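Local coordinates for protein putative L-alanine-DL-glutamate epimerase (Burkholderia xenovorans, PDB 3GO2) that binds magnesium and probably acts as a racemase or epimerase of the mandelate racemase/muconate lactonizing enzyme type, at residues E29-W34 with L96-K101; T102-C107 with D371-G376; V6-L11 with V23-D28. One frame throughout, in Å; residues are numbered along the deposited sequence.

Contact 1. Residues E29-W34 with L96-K101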
ATOM      1  N   GLU A  29      49.332 -25.853  -4.100  1.00 25.65           N
ATOM      2  CA  GLU A  29      50.430 -25.356  -4.950  1.00 26.28           C
ATOM      3  C   GLU A  29      51.293 -24.316  -4.254  1.00 25.34           C
ATOM      4  O   GLU A  29      52.253 -23.825  -4.853  1.00 25.93           O
ATOM      5  CB  GLU A  29      49.857 -24.700  -6.208  1.00 27.72           C
ATOM      6  CG  GLU A  29      48.943 -25.582  -7.026  1.00 32.85           C
ATOM      7  CD  GLU A  29      49.660 -26.438  -8.048  1.00 39.08           C
ATOM      8  OE1 GLU A  29      50.868 -26.208  -8.298  1.00 43.20           O
ATOM      9  OE2 GLU A  29      49.006 -27.368  -8.595  1.00 42.97           O
ATOM     10  N   GLY A  30      50.933 -23.938  -3.026  1.00 23.08           N
ATOM     11  CA  GLY A  30      51.665 -22.929  -2.286  1.00 22.31           C
ATOM     12  C   GLY A  30      51.246 -21.488  -2.501  1.00 21.17           C
ATOM     13  O   GLY A  30      51.904 -20.587  -2.021  1.00 21.24           O
ATOM     14  N   ILE A  31      50.137 -21.270  -3.191  1.00 19.16           N
ATOM     15  CA  ILE A  31      49.590 -19.918  -3.319  1.00 19.23           C
ATOM     16  C   ILE A  31      48.960 -19.538  -1.985  1.00 17.15           C
ATOM     17  O   ILE A  31      48.294 -20.369  -1.364  1.00 17.53           O
ATOM     18  CB  ILE A  31      48.496 -19.844  -4.408  1.00 19.57           C
ATOM     19  CG1 ILE A  31      49.073 -20.165  -5.795  1.00 22.96           C
ATOM     20  CG2 ILE A  31      47.832 -18.456  -4.406  1.00 19.65           C
ATOM     21  CD1 ILE A  31      49.845 -19.062  -6.385  1.00 23.35           C
ATOM     22  N   VAL A  32      49.194 -18.290  -1.550  1.00 16.06           N
ATOM     23  CA  VAL A  32      48.623 -17.777  -0.317  1.00 15.95           C
ATOM     24  C   VAL A  32      47.666 -16.637  -0.636  1.00 15.04           C
ATOM     25  O   VAL A  32      48.064 -15.653  -1.258  1.00 16.55           O
ATOM     26  CB  VAL A  32      49.688 -17.285   0.657  1.00 16.26           C
ATOM     27  CG1 VAL A  32      49.066 -16.673   1.894  1.00 16.63           C
ATOM     28  CG2 VAL A  32      50.642 -18.445   1.020  1.00 16.95           C
ATOM     29  N   GLY A  33      46.408 -16.810  -0.232  1.00 14.94           N
ATOM     30  CA  GLY A  33      45.397 -15.763  -0.319  1.00 13.99           C
ATOM     31  C   GLY A  33      45.201 -15.140   1.061  1.00 14.51           C
ATOM     32  O   GLY A  33      45.179 -15.843   2.082  1.00 14.90           O
ATOM     33  N   TRP A  34      45.041 -13.815   1.066  1.00 13.54           N
ATOM     34  CA  TRP A  34      44.885 -13.034   2.278  1.00 13.52           C
ATOM     35  C   TRP A  34      43.630 -12.186   2.257  1.00 13.64           C
ATOM     36  O   TRP A  34      43.207 -11.687   1.197  1.00 13.49           O
ATOM     37  CB  TRP A  34      46.033 -12.034   2.398  1.00 14.13           C
ATOM     38  CG  TRP A  34      47.394 -12.598   2.698  1.00 15.52           C
ATOM     39  CD1 TRP A  34      48.410 -12.831   1.802  1.00 14.21           C
ATOM     40  CD2 TRP A  34      47.909 -12.935   3.982  1.00 16.02           C
ATOM     41  NE1 TRP A  34      49.517 -13.297   2.457  1.00 16.87           N
ATOM     42  CE2 TRP A  34      49.231 -13.377   3.797  1.00 15.20           C
ATOM     43  CE3 TRP A  34      47.375 -12.924   5.271  1.00 15.65           C
ATOM     44  CZ2 TRP A  34      50.023 -13.787   4.853  1.00 17.32           C
ATOM     45  CZ3 TRP A  34      48.169 -13.335   6.322  1.00 17.54           C
ATOM     46  CH2 TRP A  34      49.480 -13.753   6.100  1.00 17.97           C
ATOM     47  N   LEU A  96      39.137 -15.240  -2.827  1.00 12.43           N
ATOM     48  CA  LEU A  96      39.260 -14.457  -4.058  1.00 13.02           C
ATOM     49  C   LEU A  96      40.716 -14.114  -4.342  1.00 12.71           C
ATOM     50  O   LEU A  96      41.182 -14.238  -5.479  1.00 13.41           O
ATOM     51  CB  LEU A  96      38.425 -13.184  -3.979  1.00 12.99           C
ATOM     52  CG  LEU A  96      36.913 -13.368  -4.024  1.00 13.35           C
ATOM     53  CD1 LEU A  96      36.253 -12.046  -3.598  1.00 14.94           C
ATOM     54  CD2 LEU A  96      36.432 -13.827  -5.428  1.00 14.18           C
ATOM     55  N   ASP A  97      41.442 -13.690  -3.312  1.00 12.97           N
ATOM     56  CA  ASP A  97      42.859 -13.373  -3.473  1.00 12.74           C
ATOM     57  C   ASP A  97      43.618 -14.594  -4.039  1.00 13.06           C
ATOM     58  O   ASP A  97      44.448 -14.492  -4.977  1.00 13.65           O
ATOM     59  CB  ASP A  97      43.464 -12.975  -2.136  1.00 12.35           C
ATOM     60  CG  ASP A  97      44.825 -12.330  -2.273  1.00 14.05           C
ATOM     61  OD1 ASP A  97      45.056 -11.596  -3.264  1.00 14.06           O
ATOM     62  OD2 ASP A  97      45.670 -12.551  -1.365  1.00 15.30           O
ATOM     63  N   ALA A  98      43.369 -15.755  -3.433  1.00 13.16           N
ATOM     64  CA  ALA A  98      44.062 -16.987  -3.833  1.00 13.84           C
ATOM     65  C   ALA A  98      43.710 -17.397  -5.269  1.00 14.23           C
ATOM     66  O   ALA A  98      44.569 -17.833  -6.044  1.00 13.84           O
ATOM     67  CB  ALA A  98      43.767 -18.114  -2.846  1.00 13.84           C
ATOM     68  N   LYS A  99      42.447 -17.242  -5.631  1.00 14.15           N
ATOM     69  CA  LYS A  99      42.002 -17.543  -6.972  1.00 14.36           C
ATOM     70  C   LYS A  99      42.628 -16.609  -8.000  1.00 14.00           C
ATOM     71  O   LYS A  99      43.120 -17.068  -9.035  1.00 14.46           O
ATOM     72  CB  LYS A  99      40.489 -17.473  -7.057  1.00 14.32           C
ATOM     73  CG  LYS A  99      39.944 -17.845  -8.432  1.00 13.75           C
ATOM     74  CD  LYS A  99      38.431 -18.052  -8.408  1.00 13.03           C
ATOM     75  CE  LYS A  99      37.894 -18.622  -9.701  1.00 12.76           C
ATOM     76  NZ  LYS A  99      36.439 -19.049  -9.704  1.00 13.68           N
ATOM     77  N   ALA A 100      42.609 -15.312  -7.723  1.00 13.55           N
ATOM     78  CA  ALA A 100      43.217 -14.351  -8.615  1.00 14.30           C
ATOM     79  C   ALA A 100      44.720 -14.620  -8.758  1.00 13.82           C
ATOM     80  O   ALA A 100      45.240 -14.599  -9.859  1.00 14.39           O
ATOM     81  CB  ALA A 100      42.976 -12.914  -8.125  1.00 14.06           C
ATOM     82  N   LYS A 101      45.406 -14.904  -7.654  1.00 13.73           N
ATOM     83  CA  LYS A 101      46.846 -15.230  -7.729  1.00 13.83           C
ATOM     84  C   LYS A 101      47.083 -16.497  -8.552  1.00 15.00           C
ATOM     85  O   LYS A 101      48.070 -16.596  -9.338  1.00 15.51           O
ATOM     86  CB  LYS A 101      47.433 -15.344  -6.319  1.00 13.61           C
ATOM     87  CG  LYS A 101      47.680 -13.970  -5.679  1.00 13.80           C
ATOM     88  CD  LYS A 101      47.888 -14.092  -4.172  1.00 13.49           C
ATOM     89  CE  LYS A 101      48.311 -12.798  -3.583  1.00 14.42           C
ATOM     90  NZ  LYS A 101      48.386 -12.846  -2.072  1.00 14.54           N
TER
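G33 comes against A98 with their CA atoms 4.0 Å apart, where strand 32-34 passes helix 96-101 at an axis distance of 6.1 Å, their N-to-C directions 138° apart. Such closeness is allowed by the bare CA of G33, which lies 3.7 Å from A98 N. Beyond this glycine, D97 OD2 accepts the backbone N-H of W34 at 2.8 Å through its anti lone pair. CG of D97 stands anti to its own backbone N (chi1 -167°), which carries the carboxylate over to the strand. Strand 32-37, to which these residues belong, is an outer strand of the three-stranded antiparallel sheet in the enolase-type N-terminal domain, and here it meets the long helix 82-103. One helical turn on, K101 runs out extended, and its NZ binds V32 O at 2.9 Å in the carbonyl plane. The same NZ makes a salt bridge to D97 OD2, approaching from the syn side but 32° out of the carboxylate plane. OD2 is thus gripped by two donors, while D378 gives the ammonium a second acidic partner. NZ also sits at the edge of the W34 ring, 3.9 Å from CD1. At the other end of the contact, I31 CG2 rests against K101 CB at 3.7 Å.

Contact 2. Residues T102-C107 with D371-G376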
ATOM      1  N   THR A 102      46.206 -17.477  -8.389  1.00 14.68           N
ATOM      2  CA  THR A 102      46.332 -18.743  -9.146  1.00 15.42           C
ATOM      3  C   THR A 102      46.236 -18.469 -10.640  1.00 16.00           C
ATOM      4  O   THR A 102      46.976 -19.084 -11.450  1.00 16.12           O
ATOM      5  CB  THR A 102      45.268 -19.769  -8.712  1.00 16.01           C
ATOM      6  OG1 THR A 102      45.470 -20.124  -7.338  1.00 15.88           O
ATOM      7  CG2 THR A 102      45.330 -21.019  -9.541  1.00 16.47           C
ATOM      8  N   LEU A 103      45.351 -17.550 -11.018  1.00 15.34           N
ATOM      9  CA  LEU A 103      45.168 -17.156 -12.437  1.00 16.70           C
ATOM     10  C   LEU A 103      46.044 -15.990 -12.903  1.00 16.60           C
ATOM     11  O   LEU A 103      45.992 -15.592 -14.089  1.00 16.49           O
ATOM     12  CB  LEU A 103      43.687 -16.851 -12.695  1.00 16.04           C
ATOM     13  CG  LEU A 103      42.702 -17.980 -12.444  1.00 16.66           C
ATOM     14  CD1 LEU A 103      41.254 -17.473 -12.580  1.00 16.45           C
ATOM     15  CD2 LEU A 103      42.987 -19.160 -13.420  1.00 20.17           C
ATOM     16  N   ASN A 104      46.891 -15.487 -11.994  1.00 16.49           N
ATOM     17  CA  ASN A 104      47.862 -14.436 -12.275  1.00 16.72           C
ATOM     18  C   ASN A 104      47.229 -13.139 -12.729  1.00 15.94           C
ATOM     19  O   ASN A 104      47.668 -12.506 -13.712  1.00 16.09           O
ATOM     20  CB  ASN A 104      48.887 -14.907 -13.314  1.00 17.39           C
ATOM     21  CG  ASN A 104      50.152 -14.091 -13.292  1.00 19.58           C
ATOM     22  OD1 ASN A 104      50.644 -13.705 -12.226  1.00 23.39           O
ATOM     23  ND2 ASN A 104      50.703 -13.834 -14.476  1.00 22.67           N
ATOM     24  N   VAL A 105      46.164 -12.751 -12.037  1.00 14.49           N
ATOM     25  CA  VAL A 105      45.465 -11.525 -12.351  1.00 14.52           C
ATOM     26  C   VAL A 105      45.153 -10.736 -11.087  1.00 14.78           C
ATOM     27  O   VAL A 105      45.018 -11.317 -10.007  1.00 14.54           O
ATOM     28  CB  VAL A 105      44.132 -11.810 -13.094  1.00 14.90           C
ATOM     29  CG1 VAL A 105      44.396 -12.476 -14.425  1.00 16.90           C
ATOM     30  CG2 VAL A 105      43.189 -12.677 -12.253  1.00 14.62           C
ATOM     31  N   PRO A 106      44.976  -9.413 -11.216  1.00 14.04           N
ATOM     32  CA  PRO A 106      44.457  -8.642 -10.079  1.00 14.28           C
ATOM     33  C   PRO A 106      43.041  -9.070  -9.774  1.00 14.23           C
ATOM     34  O   PRO A 106      42.331  -9.532 -10.649  1.00 14.33           O
ATOM     35  CB  PRO A 106      44.428  -7.196 -10.592  1.00 14.34           C
ATOM     36  CG  PRO A 106      45.144  -7.219 -11.887  1.00 16.67           C
ATOM     37  CD  PRO A 106      45.155  -8.576 -12.419  1.00 14.56           C
ATOM     38  N   CYS A 107      42.591  -8.867  -8.550  1.00 13.68           N
ATOM     39  CA  CYS A 107      41.250  -9.348  -8.198  1.00 14.16           C
ATOM     40  C   CYS A 107      40.128  -8.728  -9.028  1.00 14.05           C
ATOM     41  O   CYS A 107      39.138  -9.411  -9.303  1.00 14.16           O
ATOM     42  CB  CYS A 107      40.973  -9.168  -6.724  1.00 13.73           C
ATOM     43  SG  CYS A 107      41.674 -10.528  -5.731  1.00 15.43           S
ATOM     44  N   ASP A 371      47.809  -3.173 -10.229  1.00 20.97           N
ATOM     45  CA  ASP A 371      47.636  -4.240 -11.212  1.00 21.71           C
ATOM     46  C   ASP A 371      48.483  -5.479 -10.940  1.00 20.59           C
ATOM     47  O   ASP A 371      48.900  -6.170 -11.883  1.00 22.64           O
ATOM     48  CB  ASP A 371      47.874  -3.712 -12.623  1.00 22.45           C
ATOM     49  CG  ASP A 371      49.285  -3.241 -12.854  1.00 27.47           C
ATOM     50  OD1 ASP A 371      50.128  -3.354 -11.935  1.00 31.46           O
ATOM     51  OD2 ASP A 371      49.537  -2.730 -13.982  1.00 33.38           O
ATOM     52  N   ARG A 372      48.671  -5.794  -9.668  1.00 19.03           N
ATOM     53  CA  ARG A 372      49.405  -6.979  -9.252  1.00 18.53           C
ATOM     54  C   ARG A 372      48.448  -8.140  -9.018  1.00 18.00           C
ATOM     55  O   ARG A 372      47.261  -7.912  -8.780  1.00 17.46           O
ATOM     56  CB  ARG A 372      50.163  -6.698  -7.955  1.00 19.26           C
ATOM     57  CG  ARG A 372      51.283  -5.664  -8.127  1.00 22.09           C
ATOM     58  CD  ARG A 372      52.064  -5.404  -6.849  1.00 25.42           C
ATOM     59  NE  ARG A 372      51.268  -4.599  -5.943  1.00 25.50           N
ATOM     60  CZ  ARG A 372      51.192  -3.271  -5.955  1.00 23.56           C
ATOM     61  NH1 ARG A 372      51.875  -2.556  -6.829  1.00 25.81           N
ATOM     62  NH2 ARG A 372      50.386  -2.650  -5.113  1.00 18.25           N
ATOM     63  N   PRO A 373      48.944  -9.388  -9.114  1.00 17.23           N
ATOM     64  CA  PRO A 373      48.001 -10.483  -8.888  1.00 16.25           C
ATOM     65  C   PRO A 373      47.422 -10.432  -7.465  1.00 15.79           C
ATOM     66  O   PRO A 373      48.163 -10.233  -6.507  1.00 16.47           O
ATOM     67  CB  PRO A 373      48.851 -11.741  -9.094  1.00 16.57           C
ATOM     68  CG  PRO A 373      49.939 -11.275 -10.068  1.00 17.35           C
ATOM     69  CD  PRO A 373      50.235  -9.868  -9.659  1.00 17.17           C
ATOM     70  N   GLY A 374      46.123 -10.640  -7.355  1.00 15.63           N
ATOM     71  CA  GLY A 374      45.443 -10.569  -6.082  1.00 14.40           C
ATOM     72  C   GLY A 374      44.960  -9.163  -5.754  1.00 14.78           C
ATOM     73  O   GLY A 374      44.707  -8.354  -6.639  1.00 14.61           O
ATOM     74  N   TRP A 375      44.816  -8.884  -4.468  1.00 14.25           N
ATOM     75  CA  TRP A 375      44.302  -7.610  -4.002  1.00 14.46           C
ATOM     76  C   TRP A 375      45.241  -6.445  -4.251  1.00 14.81           C
ATOM     77  O   TRP A 375      44.777  -5.318  -4.455  1.00 14.82           O
ATOM     78  CB  TRP A 375      43.970  -7.660  -2.512  1.00 13.91           C
ATOM     79  CG  TRP A 375      42.853  -8.586  -2.140  1.00 14.21           C
ATOM     80  CD1 TRP A 375      42.905  -9.559  -1.198  1.00 13.02           C
ATOM     81  CD2 TRP A 375      41.501  -8.579  -2.640  1.00 13.29           C
ATOM     82  NE1 TRP A 375      41.689 -10.205  -1.101  1.00 14.06           N
ATOM     83  CE2 TRP A 375      40.807  -9.620  -1.979  1.00 13.31           C
ATOM     84  CE3 TRP A 375      40.804  -7.787  -3.561  1.00 13.66           C
ATOM     85  CZ2 TRP A 375      39.445  -9.894  -2.227  1.00 14.98           C
ATOM     86  CZ3 TRP A 375      39.436  -8.081  -3.804  1.00 14.91           C
ATOM     87  CH2 TRP A 375      38.795  -9.121  -3.157  1.00 15.57           C
ATOM     88  N   GLY A 376      46.558  -6.707  -4.229  1.00 14.82           N
ATOM     89  CA  GLY A 376      47.535  -5.634  -4.452  1.00 15.03           C
ATOM     90  C   GLY A 376      48.500  -5.383  -3.305  1.00 15.28           C
ATOM     91  O   GLY A 376      49.402  -4.550  -3.409  1.00 16.68           O
TER
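A single beta-type bridge between P106 and G374 ties the segment following helix 82-103 to the loop after strand 366-368, so the contact joins the N-terminal domain to the C-terminal part of the chain. The helix ends in a Schellman motif, with N104 at positive phi and two bonds back into the last helical turn, and this turn leads into V105. Two backbone hydrogen bonds define the bridge: G374 N reaches V105 O at 3.0 Å, and C107 N reaches G374 O at 2.9 Å. P106, between V105 and C107 in sequence and with no N-H to give, offers its CA to R372 O at 3.2 Å, a CA-H...O contact. On one flank N104 lies alongside P373, both pointing the same way, with OD1 of N104 3.3 Å from CG of P373. On the other, C107 covers a face of the W375 indole: SG is 3.6 Å from the centroid of the six-membered ring and 14° off its normal, a sulfur-aromatic contact, while CB of C107 packs on CE3 and CZ3. The W375 ring reaches back to C107 although its CB points away from the facing segment. R372 closes the loop on itself, its NE and NH2 both binding G376 O, which lies in the guanidinium plane; NH2 makes the shorter bond, 2.7 Å. Helix 323-335 packs against R372, W375 and C107. With one bridged pair and no further ladder, the geometry is that of an isolated beta bridge linking the N-terminal domain to a loop of the C-terminal part.

Contact 3. Residues V6-L11 with V23-D28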
ATOM      1  N   VAL A   6      44.632 -26.155   1.575  1.00 17.99           N
ATOM      2  CA  VAL A   6      45.311 -26.991   2.556  1.00 19.31           C
ATOM      3  C   VAL A   6      45.187 -26.456   3.971  1.00 18.92           C
ATOM      4  O   VAL A   6      45.182 -27.231   4.949  1.00 19.90           O
ATOM      5  CB  VAL A   6      46.793 -27.159   2.158  1.00 20.26           C
ATOM      6  CG1 VAL A   6      47.593 -27.699   3.272  1.00 24.36           C
ATOM      7  CG2 VAL A   6      46.868 -28.113   0.970  1.00 20.79           C
ATOM      8  N   SER A   7      45.100 -25.136   4.104  1.00 18.27           N
ATOM      9  CA  SER A   7      45.007 -24.537   5.426  1.00 17.72           C
ATOM     10  C   SER A   7      44.335 -23.169   5.414  1.00 17.30           C
ATOM     11  O   SER A   7      44.396 -22.441   4.412  1.00 16.38           O
ATOM     12  CB  SER A   7      46.383 -24.476   6.087  1.00 18.72           C
ATOM     13  OG  SER A   7      47.245 -23.606   5.410  1.00 18.83           O
ATOM     14  N   VAL A   8      43.676 -22.857   6.533  1.00 17.55           N
ATOM     15  CA  VAL A   8      43.068 -21.557   6.786  1.00 17.47           C
ATOM     16  C   VAL A   8      43.471 -21.158   8.194  1.00 17.83           C
ATOM     17  O   VAL A   8      43.112 -21.845   9.166  1.00 17.89           O
ATOM     18  CB  VAL A   8      41.526 -21.591   6.678  1.00 17.36           C
ATOM     19  CG1 VAL A   8      40.955 -20.185   6.954  1.00 16.98           C
ATOM     20  CG2 VAL A   8      41.088 -22.135   5.310  1.00 17.12           C
ATOM     21  N   ASP A   9      44.273 -20.096   8.283  1.00 16.76           N
ATOM     22  CA  ASP A   9      44.820 -19.579   9.535  1.00 17.69           C
ATOM     23  C   ASP A   9      44.359 -18.147   9.757  1.00 17.62           C
ATOM     24  O   ASP A   9      44.035 -17.433   8.798  1.00 17.00           O
ATOM     25  CB  ASP A   9      46.343 -19.581   9.468  1.00 18.61           C
ATOM     26  CG  ASP A   9      46.934 -20.960   9.213  1.00 21.83           C
ATOM     27  OD1 ASP A   9      46.595 -21.888   9.968  1.00 24.16           O
ATOM     28  OD2 ASP A   9      47.741 -21.093   8.256  1.00 26.29           O
ATOM     29  N   THR A  10      44.338 -17.713  11.016  1.00 17.07           N
ATOM     30  CA  THR A  10      44.064 -16.311  11.314  1.00 17.44           C
ATOM     31  C   THR A  10      45.236 -15.718  12.058  1.00 17.16           C
ATOM     32  O   THR A  10      45.916 -16.430  12.812  1.00 18.43           O
ATOM     33  CB  THR A  10      42.767 -16.130  12.162  1.00 17.92           C
ATOM     34  OG1 THR A  10      42.871 -16.880  13.371  1.00 18.74           O
ATOM     35  CG2 THR A  10      41.520 -16.594  11.384  1.00 17.59           C
ATOM     36  N   LEU A  11      45.483 -14.434  11.830  1.00 16.82           N
ATOM     37  CA  LEU A  11      46.565 -13.694  12.465  1.00 17.46           C
ATOM     38  C   LEU A  11      46.040 -12.381  13.010  1.00 17.37           C
ATOM     39  O   LEU A  11      45.033 -11.858  12.537  1.00 16.85           O
ATOM     40  CB  LEU A  11      47.698 -13.401  11.471  1.00 17.46           C
ATOM     41  CG  LEU A  11      48.489 -14.547  10.825  1.00 19.05           C
ATOM     42  CD1 LEU A  11      47.658 -15.489   9.909  1.00 21.22           C
ATOM     43  CD2 LEU A  11      49.648 -13.940  10.011  1.00 19.03           C
ATOM     44  N   VAL A  23      43.016 -13.216   7.572  1.00 13.34           N
ATOM     45  CA  VAL A  23      42.874 -14.624   7.154  1.00 13.66           C
ATOM     46  C   VAL A  23      43.993 -14.934   6.158  1.00 13.56           C
ATOM     47  O   VAL A  23      44.255 -14.161   5.241  1.00 14.73           O
ATOM     48  CB  VAL A  23      41.521 -14.927   6.494  1.00 13.72           C
ATOM     49  CG1 VAL A  23      41.451 -16.390   5.996  1.00 14.78           C
ATOM     50  CG2 VAL A  23      40.388 -14.648   7.488  1.00 14.55           C
ATOM     51  N   LYS A  24      44.640 -16.073   6.372  1.00 14.23           N
ATOM     52  CA  LYS A  24      45.713 -16.578   5.517  1.00 14.20           C
ATOM     53  C   LYS A  24      45.316 -17.955   5.027  1.00 13.89           C
ATOM     54  O   LYS A  24      45.193 -18.892   5.820  1.00 14.63           O
ATOM     55  CB  LYS A  24      47.018 -16.692   6.305  1.00 14.87           C
ATOM     56  CG  LYS A  24      48.157 -17.170   5.450  1.00 15.70           C
ATOM     57  CD  LYS A  24      49.394 -17.469   6.277  1.00 18.09           C
ATOM     58  CE  LYS A  24      50.563 -17.730   5.393  1.00 19.96           C
ATOM     59  NZ  LYS A  24      51.762 -18.119   6.236  1.00 21.75           N
ATOM     60  N   LEU A  25      45.100 -18.082   3.732  1.00 13.71           N
ATOM     61  CA  LEU A  25      44.611 -19.314   3.134  1.00 14.55           C
ATOM     62  C   LEU A  25      45.690 -19.830   2.197  1.00 14.91           C
ATOM     63  O   LEU A  25      46.170 -19.094   1.339  1.00 16.72           O
ATOM     64  CB  LEU A  25      43.317 -19.015   2.357  1.00 14.65           C
ATOM     65  CG  LEU A  25      42.614 -20.153   1.635  1.00 16.59           C
ATOM     66  CD1 LEU A  25      41.110 -19.778   1.514  1.00 18.68           C
ATOM     67  CD2 LEU A  25      43.248 -20.498   0.272  1.00 18.08           C
ATOM     68  N   THR A  26      46.073 -21.097   2.344  1.00 15.42           N
ATOM     69  CA  THR A  26      47.156 -21.654   1.519  1.00 15.57           C
ATOM     70  C   THR A  26      46.605 -22.786   0.676  1.00 16.17           C
ATOM     71  O   THR A  26      45.830 -23.607   1.176  1.00 17.37           O
ATOM     72  CB  THR A  26      48.320 -22.208   2.432  1.00 16.30           C
ATOM     73  OG1 THR A  26      48.819 -21.169   3.278  1.00 16.93           O
ATOM     74  CG2 THR A  26      49.487 -22.761   1.581  1.00 14.79           C
ATOM     75  N   THR A  27      47.020 -22.847  -0.598  1.00 17.52           N
ATOM     76  CA  THR A  27      46.604 -23.917  -1.503  1.00 18.30           C
ATOM     77  C   THR A  27      47.682 -25.013  -1.608  1.00 19.99           C
ATOM     78  O   THR A  27      48.821 -24.821  -1.187  1.00 19.74           O
ATOM     79  CB  THR A  27      46.304 -23.370  -2.901  1.00 18.91           C
ATOM     80  OG1 THR A  27      47.519 -23.068  -3.587  1.00 17.59           O
ATOM     81  CG2 THR A  27      45.488 -22.080  -2.816  1.00 16.96           C
ATOM     82  N   ASP A  28      47.326 -26.134  -2.225  1.00 21.92           N
ATOM     83  CA  ASP A  28      48.263 -27.245  -2.398  1.00 23.69           C
ATOM     84  C   ASP A  28      49.489 -26.852  -3.228  1.00 24.87           C
ATOM     85  O   ASP A  28      50.573 -27.431  -3.045  1.00 24.99           O
ATOM     86  CB  ASP A  28      47.556 -28.442  -3.047  1.00 24.41           C
ATOM     87  CG  ASP A  28      48.486 -29.612  -3.275  1.00 27.14           C
ATOM     88  OD1 ASP A  28      48.849 -30.284  -2.290  1.00 32.12           O
ATOM     89  OD2 ASP A  28      48.875 -29.834  -4.443  1.00 31.19           O
TER
HETATM   90  O   HOH W   1      47.142 -20.875   5.577  1.00 17.90           O
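S7 and T26 face each other as a hydrogen-bonded pair, and the S7 side chain leads into a water site shared by both strands. From its CB, the S7 hydroxyl sits between the backbone N and the carbonyl carbon (chi1 66°), which turns OG toward T26. There OG is 3.5 Å from T26 CB and 2.7 Å from the water, to which it is hydrogen-bonded. T26 OG1 binds this water too, and the water lies close enough to D9 OD2 and K24 O to donate to either, although the acceptors around it outnumber its protons. Four groups from two strands therefore converge on one molecule on the face bearing S7, D9, K24 and T26.

Across the other face, V8 and V23 meet through their CG1 methyls at 3.9 Å, each CG1 anti to its own backbone N, and V8 CG2 lies near L25 CG. Helix 82-103 packs on V23 and L25. K24 runs out extended from beside L11, whose CD1 touches K24 CB at 3.9 Å; the K24 ammonium makes a salt bridge to E381.

The backbone ladder consists of D9 N to K24 O (2.9 Å), K24 N to D9 O (2.8 Å) and T26 N to S7 O. At its start T26 O receives V6 N at 2.8 Å and S7 N only weakly. Two residues facing one make this a classic beta bulge in the antiparallel hairpin of strands 5-14 and 19-27, which opens the N-terminal domain.

Along the chain the order is contact 3, contact 1, contact 2, all on the same side of the chain's centre. Contacts 1 and 3 have centres about 9 Å apart and share the three-stranded sheet, where G33 N and L25 O probably form a hydrogen bond between strands 32-37 and 19-27. Contact 2 is also about 9 Å from contact 1, and helix 82-103 runs through both; D97 OD1 probably accepts W375 N there. Contacts 2 and 3 do not touch, their centres lying about 17 Å apart. Contact 1 is thus the middle link, through which the hairpin, the helix and the loop from the C-terminal part of the chain are joined, away from the magnesium sites.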